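PDB 3QW3: orotidine-5-phosphate decarboxylase/orotate phosphoribosyltransferase, putative (Ompdcase-oprtase, putative) from Leishmania infantum, which probably converts orotidine 5'-phosphate into UMP and carbon dioxide through the decarboxylase domain held in this chain, the final step of de novo UMP synthesis. Local coordinates for residues Glu160-Glu163 against Gly164-Val168; Arg85-Ile88 against Ala89-Asp93; Cys245-Ile248 against Asn249-Phe253. All blocks are in the same frame, centred on the assembly; numbering follows the deposited sequence.

Contact 1 (Glu160-Glu163 against Gly164-Val168); sequences ERAE and GPWNV. With SO4 (sulfate ion), chain F.
Arg161 and Trp166 meet at a helix C-terminus closed by an i to i+5 (6→1) backbone bond, where helix 154-163 turns into the loop toward strand 172-176 at the dimer interface. The last ordinary helical bond runs from Gly164 N to Glu160 O at 2.8 Å, and Gly164 then leaves helical geometry. Pro165 has no N-H to give, so the carbonyl of Arg161 skips it and takes Trp166 N at 3.0 Å in a nearly straight bond (168°). This closure and a chi1 of -66°, which sets CG beside the backbone N, together lay the indole against Arg161 and Ala162. Arg161 CB sits over one face of the six-membered ring of Trp166, a CH-pi contact of 3.8 Å to its centroid. Ala162, small enough to let the ring in, brings CB to 3.9 Å from Trp166 CE3. The extended Arg161 chain carries its guanidinium, turned 72° from the indole plane, to a sulfate, with NH1 donating to O3 at 2.8 Å. Farther round, one water joins Glu163 O to Asn167 ND2, while Asn167 OD1 accepts Val172 N, tying the turn to strand 172-176. Trp166 NE1 is taken by Asp143 of the second subunit. The arginine's aliphatic stem thus covers an aromatic face, while its cationic end and Arg152 offer a spot that suits an anion, here a sulfate probably from the crystallisation medium.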
loop_
_atom_site.group_PDB
_atom_site.type_symbol
_atom_site.label_atom_id
_atom_site.label_comp_id
_atom_site.label_asym_id
_atom_site.label_seq_id
_atom_site.Cartn_x
_atom_site.Cartn_y
_atom_site.Cartn_z
ATOM N N GLU A 160 -14.615 4.092 13.314
ATOM C CA GLU A 160 -15.069 5.352 13.924
ATOM C C GLU A 160 -14.448 6.572 13.254
ATOM O O GLU A 160 -15.142 7.546 12.936
ATOM C CB GLU A 160 -14.737 5.381 15.420
ATOM C CG GLU A 160 -15.541 4.433 16.278
ATOM C CD GLU A 160 -15.218 4.596 17.757
ATOM O OE1 GLU A 160 -14.031 4.792 18.096
ATOM O OE2 GLU A 160 -16.151 4.537 18.581
ATOM N N ARG A 161 -13.133 6.519 13.044
ATOM C CA ARG A 161 -12.422 7.580 12.342
ATOM C C ARG A 161 -13.000 7.802 10.953
ATOM O O ARG A 161 -13.205 8.938 10.531
ATOM C CB ARG A 161 -10.940 7.232 12.226
ATOM C CG ARG A 161 -10.083 7.861 13.289
ATOM C CD ARG A 161 -8.803 7.076 13.478
ATOM N NE ARG A 161 -8.017 7.601 14.591
ATOM C CZ ARG A 161 -8.218 7.304 15.872
ATOM N NH1 ARG A 161 -9.191 6.477 16.238
ATOM N NH2 ARG A 161 -7.437 7.843 16.794
ATOM N N ALA A 162 -13.257 6.700 10.250
ATOM C CA ALA A 162 -13.741 6.752 8.884
ATOM C C ALA A 162 -15.130 7.378 8.794
ATOM O O ALA A 162 -15.360 8.232 7.945
ATOM C CB ALA A 162 -13.730 5.358 8.266
ATOM N N GLU A 163 -16.041 6.954 9.671
ATOM C CA GLU A 163 -17.400 7.513 9.722
ATOM C C GLU A 163 -17.378 8.958 10.221
ATOM O O GLU A 163 -18.189 9.783 9.790
ATOM C CB GLU A 163 -18.298 6.646 10.620
ATOM C CG GLU A 163 -19.752 7.130 10.787
ATOM C CD GLU A 163 -20.668 6.791 9.614
ATOM O OE1 GLU A 163 -20.572 5.685 9.042
ATOM O OE2 GLU A 163 -21.517 7.638 9.269
ATOM N N GLY A 164 -16.435 9.252 11.115
ATOM C CA GLY A 164 -16.312 10.566 11.741
ATOM C C GLY A 164 -15.395 11.525 10.995
ATOM O O GLY A 164 -15.734 11.978 9.909
ATOM N N PRO A 165 -14.219 11.833 11.574
ATOM C CA PRO A 165 -13.327 12.877 11.047
ATOM C C PRO A 165 -12.898 12.719 9.586
ATOM O O PRO A 165 -12.764 13.719 8.886
ATOM C CB PRO A 165 -12.106 12.822 11.982
ATOM C CG PRO A 165 -12.296 11.632 12.848
ATOM C CD PRO A 165 -13.736 11.285 12.852
ATOM N N TRP A 166 -12.693 11.488 9.124
ATOM C CA TRP A 166 -12.191 11.269 7.763
ATOM C C TRP A 166 -13.185 11.607 6.644
ATOM O O TRP A 166 -12.777 11.975 5.541
ATOM C CB TRP A 166 -11.667 9.834 7.590
ATOM C CG TRP A 166 -10.433 9.509 8.409
ATOM C CD1 TRP A 166 -9.637 10.388 9.086
ATOM C CD2 TRP A 166 -9.842 8.213 8.592
ATOM N NE1 TRP A 166 -8.602 9.717 9.701
ATOM C CE2 TRP A 166 -8.704 8.383 9.411
ATOM C CE3 TRP A 166 -10.171 6.923 8.152
ATOM C CZ2 TRP A 166 -7.892 7.309 9.802
ATOM C CZ3 TRP A 166 -9.364 5.857 8.540
ATOM C CH2 TRP A 166 -8.237 6.059 9.356
ATOM N N ASN A 167 -14.481 11.507 6.931
ATOM C CA ASN A 167 -15.502 11.540 5.882
ATOM C C ASN A 167 -16.031 12.935 5.529
ATOM O O ASN A 167 -17.218 13.107 5.230
ATOM C CB ASN A 167 -16.655 10.587 6.228
ATOM C CG ASN A 167 -17.475 10.197 5.017
ATOM O OD1 ASN A 167 -16.953 10.106 3.904
ATOM N ND2 ASN A 167 -18.772 9.961 5.226
ATOM N N VAL A 168 -15.135 13.920 5.542
ATOM C CA VAL A 168 -15.491 15.304 5.223
ATOM C C VAL A 168 -16.108 15.432 3.825
ATOM O O VAL A 168 -17.042 16.213 3.617
ATOM C CB VAL A 168 -14.273 16.250 5.392
ATOM C CG1 VAL A 168 -14.617 17.685 4.997
ATOM C CG2 VAL A 168 -13.774 16.213 6.827
HETATM S S SO4 F . -9.411 7.513 20.056
HETATM O O1 SO4 F . -8.545 8.256 20.967
HETATM O O2 SO4 F . -10.556 8.341 19.682
HETATM O O3 SO4 F . -8.661 7.169 18.859
HETATM O O4 SO4 F . -9.865 6.284 20.704
HETATM O O HOH W 1 -20.128 10.387 7.863
#

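Contact 2 (Arg85-Ile88 against Ala89-Asp93)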
loop_
_atom_site.group_PDB
_atom_site.type_symbol
_atom_site.label_atom_id
_atom_site.label_comp_id
_atom_site.label_asym_id
_atom_site.label_seq_id
_atom_site.Cartn_x
_atom_site.Cartn_y
_atom_site.Cartn_z
ATOM N N ARG A 85 -3.146 1.469 -1.505
ATOM C CA ARG A 85 -2.058 2.432 -1.416
ATOM C C ARG A 85 -2.042 3.141 -0.068
ATOM O O ARG A 85 -3.052 3.210 0.634
ATOM C CB ARG A 85 -2.152 3.458 -2.553
ATOM C CG ARG A 85 -2.109 2.866 -3.969
ATOM C CD ARG A 85 -0.791 2.137 -4.278
ATOM N NE ARG A 85 -0.561 1.951 -5.714
ATOM C CZ ARG A 85 -0.416 0.776 -6.327
ATOM N NH1 ARG A 85 -0.503 -0.366 -5.651
ATOM N NH2 ARG A 85 -0.185 0.740 -7.636
ATOM N N GLY A 86 -0.885 3.676 0.298
ATOM C CA GLY A 86 -0.790 4.486 1.501
ATOM C C GLY A 86 0.588 5.093 1.582
ATOM O O GLY A 86 1.576 4.378 1.699
ATOM N N ASP A 87 0.647 6.415 1.497
ATOM C CA ASP A 87 1.907 7.142 1.618
ATOM C C ASP A 87 1.551 8.568 1.985
ATOM O O ASP A 87 0.406 8.848 2.297
ATOM C CB ASP A 87 2.696 7.089 0.304
ATOM C CG ASP A 87 4.206 7.106 0.523
ATOM O OD1 ASP A 87 4.897 6.209 -0.003
ATOM O OD2 ASP A 87 4.706 8.010 1.217
ATOM N N ILE A 88 2.511 9.478 1.952
ATOM C CA ILE A 88 2.189 10.864 2.285
ATOM C C ILE A 88 2.491 11.857 1.179
ATOM O O ILE A 88 3.122 11.506 0.180
ATOM C CB ILE A 88 2.839 11.309 3.616
ATOM C CG1 ILE A 88 4.274 10.778 3.755
ATOM C CG2 ILE A 88 1.978 10.842 4.781
ATOM C CD1 ILE A 88 5.268 11.381 2.796
ATOM N N ALA A 89 2.011 13.090 1.362
ATOM C CA ALA A 89 2.412 14.248 0.549
ATOM C C ALA A 89 2.365 14.005 -0.959
ATOM O O ALA A 89 1.381 13.448 -1.467
ATOM C CB ALA A 89 3.794 14.763 0.998
ATOM N N ASP A 90 3.430 14.412 -1.659
ATOM C CA ASP A 90 3.523 14.298 -3.114
ATOM C C ASP A 90 3.396 12.865 -3.611
ATOM O O ASP A 90 2.891 12.631 -4.711
ATOM C CB ASP A 90 4.849 14.883 -3.626
ATOM C CG ASP A 90 4.965 16.383 -3.403
ATOM O OD1 ASP A 90 4.004 17.015 -2.902
ATOM O OD2 ASP A 90 6.039 16.933 -3.738
ATOM N N THR A 91 3.874 11.912 -2.811
ATOM C CA THR A 91 3.830 10.504 -3.188
ATOM C C THR A 91 2.383 10.032 -3.265
ATOM O O THR A 91 1.974 9.470 -4.275
ATOM C CB THR A 91 4.647 9.625 -2.225
ATOM O OG1 THR A 91 5.979 10.148 -2.127
ATOM C CG2 THR A 91 4.703 8.186 -2.727
ATOM N N ALA A 92 1.618 10.273 -2.203
ATOM C CA ALA A 92 0.197 9.930 -2.193
ATOM C C ALA A 92 -0.572 10.690 -3.282
ATOM O O ALA A 92 -1.458 10.119 -3.922
ATOM C CB ALA A 92 -0.408 10.179 -0.828
ATOM N N ASP A 93 -0.213 11.961 -3.506
ATOM C CA ASP A 93 -0.794 12.746 -4.612
ATOM C C ASP A 93 -0.580 12.057 -5.950
ATOM O O ASP A 93 -1.475 12.054 -6.796
ATOM C CB ASP A 93 -0.185 14.154 -4.701
ATOM C CG ASP A 93 -0.669 15.094 -3.610
ATOM O OD1 ASP A 93 -1.744 14.864 -3.008
ATOM O OD2 ASP A 93 0.038 16.099 -3.368
HETATM O O HOH W 2 7.146 8.717 0.009
#
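With chi1 of -54° Thr91 sets OG1 beside its backbone N and CG2 anti to it, laying the methyl against the Asp87 carboxylate, with Thr91 CG2 3.4 Å from Asp87 OD1; OG1 is left on the other branch for polar partners. The two side chains meet at the beta-alpha turn between strand 80-85 and helix 89-102 of the TIM barrel. Asp87 bends back on its own chain as well: OD2 accepts Ile88 N at 2.7 Å through its anti lone pair, which fixes the rotation of the carboxylate. OD1 forms a salt bridge with Lys84 of the second subunit. This fits the DxKxxD signature of the family, whose last aspartate in relatives is delivered across the dimer to the neighbouring active site. Thr91 OG1 likewise has a partner over the interface, Asn51 of the second subunit. A water ties the pair together, lying 2.8 Å from Asp87 OD2 and equally far from Thr91 OG1. Ala92 suits its place because its methyl can lie against the backbone of the turn, Ala92 CB being 3.5 Å from Asp87 O. Ala92 N also bonds Ile88 O at 3.1 Å; the bond is straight at the hydrogen, yet the donor stands above the carbonyl plane, 60° out of it.

Contact 3 (Cys245-Ile248 against Asn249-Phe253)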
loop_
_atom_site.group_PDB
_atom_site.type_symbol
_atom_site.label_atom_id
_atom_site.label_comp_id
_atom_site.label_asym_id
_atom_site.label_seq_id
_atom_site.Cartn_x
_atom_site.Cartn_y
_atom_site.Cartn_z
ATOM N N CYS A 245 -26.306 -12.066 -8.009
ATOM C CA CYS A 245 -27.045 -10.804 -7.955
ATOM C C CYS A 245 -28.459 -11.007 -7.394
ATOM O O CYS A 245 -28.900 -10.278 -6.502
ATOM C CB CYS A 245 -27.113 -10.161 -9.341
ATOM S SG CYS A 245 -28.029 -8.596 -9.389
ATOM N N GLU A 246 -29.155 -12.012 -7.918
ATOM C CA GLU A 246 -30.534 -12.284 -7.508
ATOM C C GLU A 246 -30.648 -12.774 -6.070
ATOM O O GLU A 246 -31.580 -12.399 -5.354
ATOM C CB GLU A 246 -31.194 -13.275 -8.470
ATOM C CG GLU A 246 -31.418 -12.694 -9.855
ATOM C CD GLU A 246 -31.876 -13.722 -10.873
ATOM O OE1 GLU A 246 -31.976 -14.923 -10.539
ATOM O OE2 GLU A 246 -32.141 -13.315 -12.017
ATOM N N GLU A 247 -29.693 -13.601 -5.647
ATOM C CA GLU A 247 -29.658 -14.095 -4.277
ATOM C C GLU A 247 -29.450 -12.947 -3.293
ATOM O O GLU A 247 -30.101 -12.898 -2.254
ATOM C CB GLU A 247 -28.556 -15.148 -4.100
ATOM C CG GLU A 247 -28.611 -15.893 -2.767
ATOM C CD GLU A 247 -29.963 -16.559 -2.507
ATOM O OE1 GLU A 247 -30.536 -17.176 -3.439
ATOM O OE2 GLU A 247 -30.457 -16.459 -1.362
ATOM N N ILE A 248 -28.540 -12.032 -3.626
ATOM C CA ILE A 248 -28.315 -10.846 -2.798
ATOM C C ILE A 248 -29.602 -10.036 -2.681
ATOM O O ILE A 248 -30.021 -9.704 -1.571
ATOM C CB ILE A 248 -27.175 -9.957 -3.349
ATOM C CG1 ILE A 248 -25.826 -10.655 -3.164
ATOM C CG2 ILE A 248 -27.148 -8.583 -2.645
ATOM C CD1 ILE A 248 -24.714 -10.076 -4.010
ATOM N N ASN A 249 -30.229 -9.745 -3.823
ATOM C CA ASN A 249 -31.460 -8.956 -3.842
ATOM C C ASN A 249 -32.616 -9.607 -3.088
ATOM O O ASN A 249 -33.380 -8.920 -2.427
ATOM C CB ASN A 249 -31.888 -8.629 -5.275
ATOM C CG ASN A 249 -31.000 -7.575 -5.933
ATOM O OD1 ASN A 249 -30.231 -6.866 -5.261
ATOM N ND2 ASN A 249 -31.118 -7.455 -7.247
ATOM N N ALA A 250 -32.748 -10.927 -3.198
ATOM C CA ALA A 250 -33.796 -11.646 -2.469
ATOM C C ALA A 250 -33.660 -11.443 -0.957
ATOM O O ALA A 250 -34.659 -11.268 -0.253
ATOM C CB ALA A 250 -33.779 -13.139 -2.831
ATOM N N ILE A 251 -32.420 -11.435 -0.466
ATOM C CA ILE A 251 -32.142 -11.158 0.943
ATOM C C ILE A 251 -32.475 -9.697 1.293
ATOM O O ILE A 251 -33.113 -9.431 2.314
ATOM C CB ILE A 251 -30.684 -11.548 1.325
ATOM C CG1 ILE A 251 -30.500 -13.072 1.214
ATOM C CG2 ILE A 251 -30.327 -11.081 2.744
ATOM C CD1 ILE A 251 -29.044 -13.538 1.093
ATOM N N ARG A 252 -32.075 -8.765 0.432
ATOM C CA ARG A 252 -32.398 -7.349 0.619
ATOM C C ARG A 252 -33.915 -7.115 0.681
ATOM O O ARG A 252 -34.389 -6.350 1.520
ATOM C CB ARG A 252 -31.805 -6.489 -0.512
ATOM C CG ARG A 252 -30.277 -6.497 -0.652
ATOM C CD ARG A 252 -29.868 -5.861 -1.982
ATOM N NE ARG A 252 -30.012 -4.404 -1.951
ATOM C CZ ARG A 252 -29.925 -3.602 -3.009
ATOM N NH1 ARG A 252 -29.709 -4.086 -4.232
ATOM N NH2 ARG A 252 -30.063 -2.293 -2.841
ATOM N N PHE A 253 -34.661 -7.769 -0.214
ATOM C CA PHE A 253 -36.121 -7.584 -0.315
ATOM C C PHE A 253 -36.865 -8.102 0.918
ATOM O O PHE A 253 -37.890 -7.540 1.317
ATOM C CB PHE A 253 -36.692 -8.322 -1.538
ATOM C CG PHE A 253 -36.432 -7.654 -2.867
ATOM C CD1 PHE A 253 -36.539 -6.276 -3.022
ATOM C CD2 PHE A 253 -36.126 -8.427 -3.982
ATOM C CE1 PHE A 253 -36.324 -5.681 -4.265
ATOM C CE2 PHE A 253 -35.901 -7.839 -5.231
ATOM C CZ PHE A 253 -36.002 -6.462 -5.366
HETATM O O HOH W 3 -27.609 -7.709 -5.877
#
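From Cys245 to Arg252 the backbone is regular alpha-helix, with four successive i to i+4 bonds, among them Asn249 N to Cys245 O (3.0 Å) and Arg252 N to Ile248 O, the latter lying in the carbonyl plane. Polar side chains use one flank. Asn249 OD1 accepts Arg252 NH1 at 3.0 Å, three residues on; the arginine chain folds back at chi3 (75°) to make this possible. A water bridges the same OD1 to Cys245 O, donating to both, so two donors grip the amide oxygen. The amide nitrogen is held by Arg13 O, and Asn249 ND2 passes 3.9 Å from Cys245 SG. Next to this group Ile248 CG2 lies against the aliphatic part of Arg252, 3.9 Å from Arg252 CD, a fitting neighbour for a chain whose charged end goes on to Gly220 O and Ala11 O. On another flank the bent Glu247 brings OE2 to 4.1 Å from Ile251 CD1, a loose contact near the surface. Ile248 and Ile251 reach helix 208-215, while Cys245 and Ile248 touch the loop leading to strand 16-20. Such an amphipathic helix, coming after the last strand and the short helix 229-232, is the last outer helix of a TIM barrel, packed beside the start of the chain.

Overall arrangement
Along the chain contact 2 comes first, then contact 1, then contact 3, all in one parallel eight-stranded barrel with helices outside. Contact 2 leads from strand 80-85 into helix 89-102, contact 1 leads out of helix 154-163 toward strand 172-176, and contact 3 lies within the final helix, 237-253. The centres of contacts 1 and 2 are 19 Å apart; both touch the second subunit, and helix 116-123 packs on each. Contact 3, its centre 29 Å from that of contact 1 and 38 Å from that of contact 2, meets no other chain of the assembly. One side of the barrel therefore serves dimerisation, while the helix of contact 3 packs beside the chain's start.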